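Long-range contact in cytosol aminopeptidase (Staphylococcus aureus subsp. aureus, PDB 3KZW), which probably removes amino acids one at a time from the N-terminal ends of peptides, as a metal-dependent leucyl aminopeptidase: residues V234-Y239 with K260-T265. Sequence-based numbering, arbitrary orientation.
Sequences VDVKDY and KPRLVT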
ATOM      1  N   VAL A 234     -45.300  16.821   5.387  1.00  2.66           N
ATOM      2  CA  VAL A 234     -44.284  15.774   5.292  1.00  2.62           C
ATOM      3  C   VAL A 234     -44.931  14.413   5.043  1.00  2.64           C
ATOM      4  O   VAL A 234     -45.832  14.003   5.780  1.00  2.64           O
ATOM      5  CB  VAL A 234     -43.392  15.707   6.564  1.00  2.62           C
ATOM      6  CG1 VAL A 234     -42.308  14.645   6.414  1.00  2.64           C
ATOM      7  CG2 VAL A 234     -42.760  17.062   6.860  1.00  2.59           C
ATOM      8  N   ASP A 235     -44.473  13.731   3.994  1.00  2.63           N
ATOM      9  CA  ASP A 235     -44.904  12.369   3.692  1.00  2.66           C
ATOM     10  C   ASP A 235     -43.724  11.412   3.781  1.00  2.64           C
ATOM     11  O   ASP A 235     -42.667  11.668   3.205  1.00  2.64           O
ATOM     12  CB  ASP A 235     -45.540  12.288   2.301  1.00  2.68           C
ATOM     13  CG  ASP A 235     -46.044  10.888   1.965  1.00  2.85           C
ATOM     14  OD1 ASP A 235     -47.099  10.486   2.506  1.00  2.85           O
ATOM     15  OD2 ASP A 235     -45.387  10.194   1.156  1.00  2.90           O
ATOM     16  N   VAL A 236     -43.912  10.313   4.507  1.00  2.66           N
ATOM     17  CA  VAL A 236     -42.867   9.306   4.679  1.00  2.65           C
ATOM     18  C   VAL A 236     -43.256   7.999   3.996  1.00  2.63           C
ATOM     19  O   VAL A 236     -44.334   7.449   4.233  1.00  2.64           O
ATOM     20  CB  VAL A 236     -42.527   9.059   6.174  1.00  2.65           C
ATOM     21  CG1 VAL A 236     -41.533   7.910   6.329  1.00  2.67           C
ATOM     22  CG2 VAL A 236     -41.965  10.318   6.804  1.00  2.67           C
ATOM     23  N   LYS A 237     -42.358   7.520   3.144  1.00  2.63           N
ATOM     24  CA  LYS A 237     -42.549   6.286   2.404  1.00  2.64           C
ATOM     25  C   LYS A 237     -41.708   5.190   3.058  1.00  2.64           C
ATOM     26  O   LYS A 237     -40.476   5.215   2.969  1.00  2.64           O
ATOM     27  CB  LYS A 237     -42.121   6.510   0.953  1.00  2.61           C
ATOM     28  CG  LYS A 237     -42.883   5.705  -0.070  1.00  2.67           C
ATOM     29  CD  LYS A 237     -42.852   6.384  -1.437  1.00  2.70           C
ATOM     30  CE  LYS A 237     -43.880   7.503  -1.529  1.00  2.72           C
ATOM     31  NZ  LYS A 237     -43.934   8.076  -2.893  1.00  2.75           N
ATOM     32  N   ASP A 238     -42.369   4.244   3.726  1.00  2.61           N
ATOM     33  CA  ASP A 238     -41.659   3.177   4.439  1.00  2.63           C
ATOM     34  C   ASP A 238     -41.123   2.096   3.496  1.00  2.65           C
ATOM     35  O   ASP A 238     -41.386   2.126   2.293  1.00  2.67           O
ATOM     36  CB  ASP A 238     -42.506   2.587   5.584  1.00  2.63           C
ATOM     37  CG  ASP A 238     -43.668   1.721   5.099  1.00  2.74           C
ATOM     38  OD1 ASP A 238     -43.864   1.561   3.877  1.00  2.83           O
ATOM     39  OD2 ASP A 238     -44.398   1.188   5.962  1.00  2.78           O
ATOM     40  N   TYR A 239     -40.374   1.147   4.051  1.00  2.69           N
ATOM     41  CA  TYR A 239     -39.634   0.161   3.259  1.00  2.74           C
ATOM     42  C   TYR A 239     -40.483  -0.663   2.284  1.00  2.78           C
ATOM     43  O   TYR A 239     -40.124  -0.791   1.115  1.00  2.73           O
ATOM     44  CB  TYR A 239     -38.801  -0.755   4.169  1.00  2.73           C
ATOM     45  CG  TYR A 239     -37.870  -1.697   3.431  1.00  2.68           C
ATOM     46  CD1 TYR A 239     -36.967  -1.217   2.480  1.00  2.70           C
ATOM     47  CD2 TYR A 239     -37.879  -3.064   3.698  1.00  2.66           C
ATOM     48  CE1 TYR A 239     -36.111  -2.078   1.801  1.00  2.70           C
ATOM     49  CE2 TYR A 239     -37.024  -3.933   3.027  1.00  2.69           C
ATOM     50  CZ  TYR A 239     -36.143  -3.433   2.080  1.00  2.71           C
ATOM     51  OH  TYR A 239     -35.293  -4.283   1.413  1.00  2.76           O
ATOM     52  N   LYS A 260     -33.955  -0.201   7.702  1.00  2.68           N
ATOM     53  CA  LYS A 260     -34.280  -0.117   6.277  1.00  2.66           C
ATOM     54  C   LYS A 260     -34.478   1.323   5.785  1.00  2.64           C
ATOM     55  O   LYS A 260     -34.811   2.205   6.581  1.00  2.63           O
ATOM     56  CB  LYS A 260     -35.522  -0.961   5.968  1.00  2.69           C
ATOM     57  CG  LYS A 260     -35.440  -2.415   6.427  1.00  2.69           C
ATOM     58  CD  LYS A 260     -34.356  -3.198   5.696  1.00  2.67           C
ATOM     59  CE  LYS A 260     -34.153  -4.556   6.341  1.00  2.69           C
ATOM     60  NZ  LYS A 260     -32.921  -5.218   5.844  1.00  2.73           N
ATOM     61  N   PRO A 261     -34.277   1.560   4.468  1.00  2.65           N
ATOM     62  CA  PRO A 261     -34.354   2.899   3.876  1.00  2.64           C
ATOM     63  C   PRO A 261     -35.730   3.568   3.971  1.00  2.66           C
ATOM     64  O   PRO A 261     -36.739   2.899   4.208  1.00  2.67           O
ATOM     65  CB  PRO A 261     -33.986   2.658   2.405  1.00  2.58           C
ATOM     66  CG  PRO A 261     -34.254   1.223   2.171  1.00  2.62           C
ATOM     67  CD  PRO A 261     -33.904   0.553   3.456  1.00  2.66           C
ATOM     68  N   ARG A 262     -35.744   4.888   3.795  1.00  2.66           N
ATOM     69  CA  ARG A 262     -36.968   5.683   3.789  1.00  2.63           C
ATOM     70  C   ARG A 262     -36.884   6.729   2.685  1.00  2.67           C
ATOM     71  O   ARG A 262     -35.785   7.170   2.322  1.00  2.70           O
ATOM     72  CB  ARG A 262     -37.170   6.392   5.134  1.00  2.61           C
ATOM     73  CG  ARG A 262     -37.398   5.484   6.339  1.00  2.58           C
ATOM     74  CD  ARG A 262     -38.786   4.874   6.333  1.00  2.60           C
ATOM     75  NE  ARG A 262     -39.079   4.172   7.580  1.00  2.64           N
ATOM     76  CZ  ARG A 262     -38.788   2.896   7.820  1.00  2.64           C
ATOM     77  NH1 ARG A 262     -38.184   2.156   6.901  1.00  2.71           N
ATOM     78  NH2 ARG A 262     -39.101   2.357   8.986  1.00  2.69           N
ATOM     79  N   LEU A 263     -38.040   7.113   2.145  1.00  2.66           N
ATOM     80  CA  LEU A 263     -38.120   8.275   1.264  1.00  2.65           C
ATOM     81  C   LEU A 263     -39.010   9.330   1.902  1.00  2.64           C
ATOM     82  O   LEU A 263     -40.172   9.064   2.216  1.00  2.67           O
ATOM     83  CB  LEU A 263     -38.645   7.904  -0.125  1.00  2.65           C
ATOM     84  CG  LEU A 263     -38.535   9.027  -1.165  1.00  2.62           C
ATOM     85  CD1 LEU A 263     -37.219   8.946  -1.923  1.00  2.60           C
ATOM     86  CD2 LEU A 263     -39.697   8.984  -2.129  1.00  2.71           C
ATOM     87  N   VAL A 264     -38.453  10.523   2.094  1.00  2.64           N
ATOM     88  CA  VAL A 264     -39.169  11.620   2.738  1.00  2.64           C
ATOM     89  C   VAL A 264     -39.507  12.703   1.717  1.00  2.65           C
ATOM     90  O   VAL A 264     -38.618  13.241   1.053  1.00  2.68           O
ATOM     91  CB  VAL A 264     -38.357  12.223   3.915  1.00  2.62           C
ATOM     92  CG1 VAL A 264     -39.165  13.288   4.642  1.00  2.68           C
ATOM     93  CG2 VAL A 264     -37.932  11.133   4.884  1.00  2.57           C
ATOM     94  N   THR A 265     -40.798  13.001   1.589  1.00  2.64           N
ATOM     95  CA  THR A 265     -41.269  14.074   0.716  1.00  2.65           C
ATOM     96  C   THR A 265     -41.724  15.253   1.570  1.00  2.64           C
ATOM     97  O   THR A 265     -42.551  15.099   2.470  1.00  2.68           O
ATOM     98  CB  THR A 265     -42.423  13.608  -0.206  1.00  2.66           C
ATOM     99  OG1 THR A 265     -42.073  12.363  -0.823  1.00  2.77           O
ATOM    100  CG2 THR A 265     -42.697  14.633  -1.289  1.00  2.62           C
TER
HETATM  101  O   HOH W   1     -42.703  10.071   0.501  1.00  2.00           O
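Val234 sets its CG1 methyl 3.9 Å from CG1 of Val264, on the side of the sheet where Val224 and Ala220 of helix 216-226 pack. Asp235 comes next and pairs with Thr265 through two nearly straight backbone bonds, Asp235 N to Thr265 O and Thr265 N to Asp235 O, each 2.8 Å. A water bridges the same pair, hydrogen-bonded to OD2 and the backbone O of Asp235 and, at 2.7 Å, to OG1 of Thr265. Val236 faces Val264 as a non-hydrogen-bonded pair, and its CG1 rests against CD of Arg262. At Lys237 the backbone bonds resume, with Lys237 N 2.8 Å from Leu263 O and the return bond, Leu263 N to Lys237 O, longer at 3.2 Å. The side chains of Lys237 and Leu263 run alongside each other in the same direction.

Past the strand, the Asp238 side chain is the N-cap of helix 239-244, and its OD1 is hydrogen-bonded to Thr241 OG1. Its CB lies over one face of the Arg262 guanidinium, whose NH1 turns back to Pro261 O at 3.1 Å, the donor well above the carbonyl plane. Tyr239 closes the contact. A chi1 of -173° swings its ring away from its own backbone N and onto the Lys260 chain, whose CB makes a CH-pi contact 3.9 Å from the ring centroid, while CD1 of Tyr239 meets CG of Pro261 at 3.7 Å.

This antiparallel pairing brings strand 233-237 onto strand 262-269, which bonds on its other edge to strand 328-338 in the mixed sheet of the catalytic domain. Main-chain bonds thus fix the register, whereas beyond them the hold passes to aliphatic carbon against an aromatic ring, with the Lys260 ammonium led away to Ser257 O.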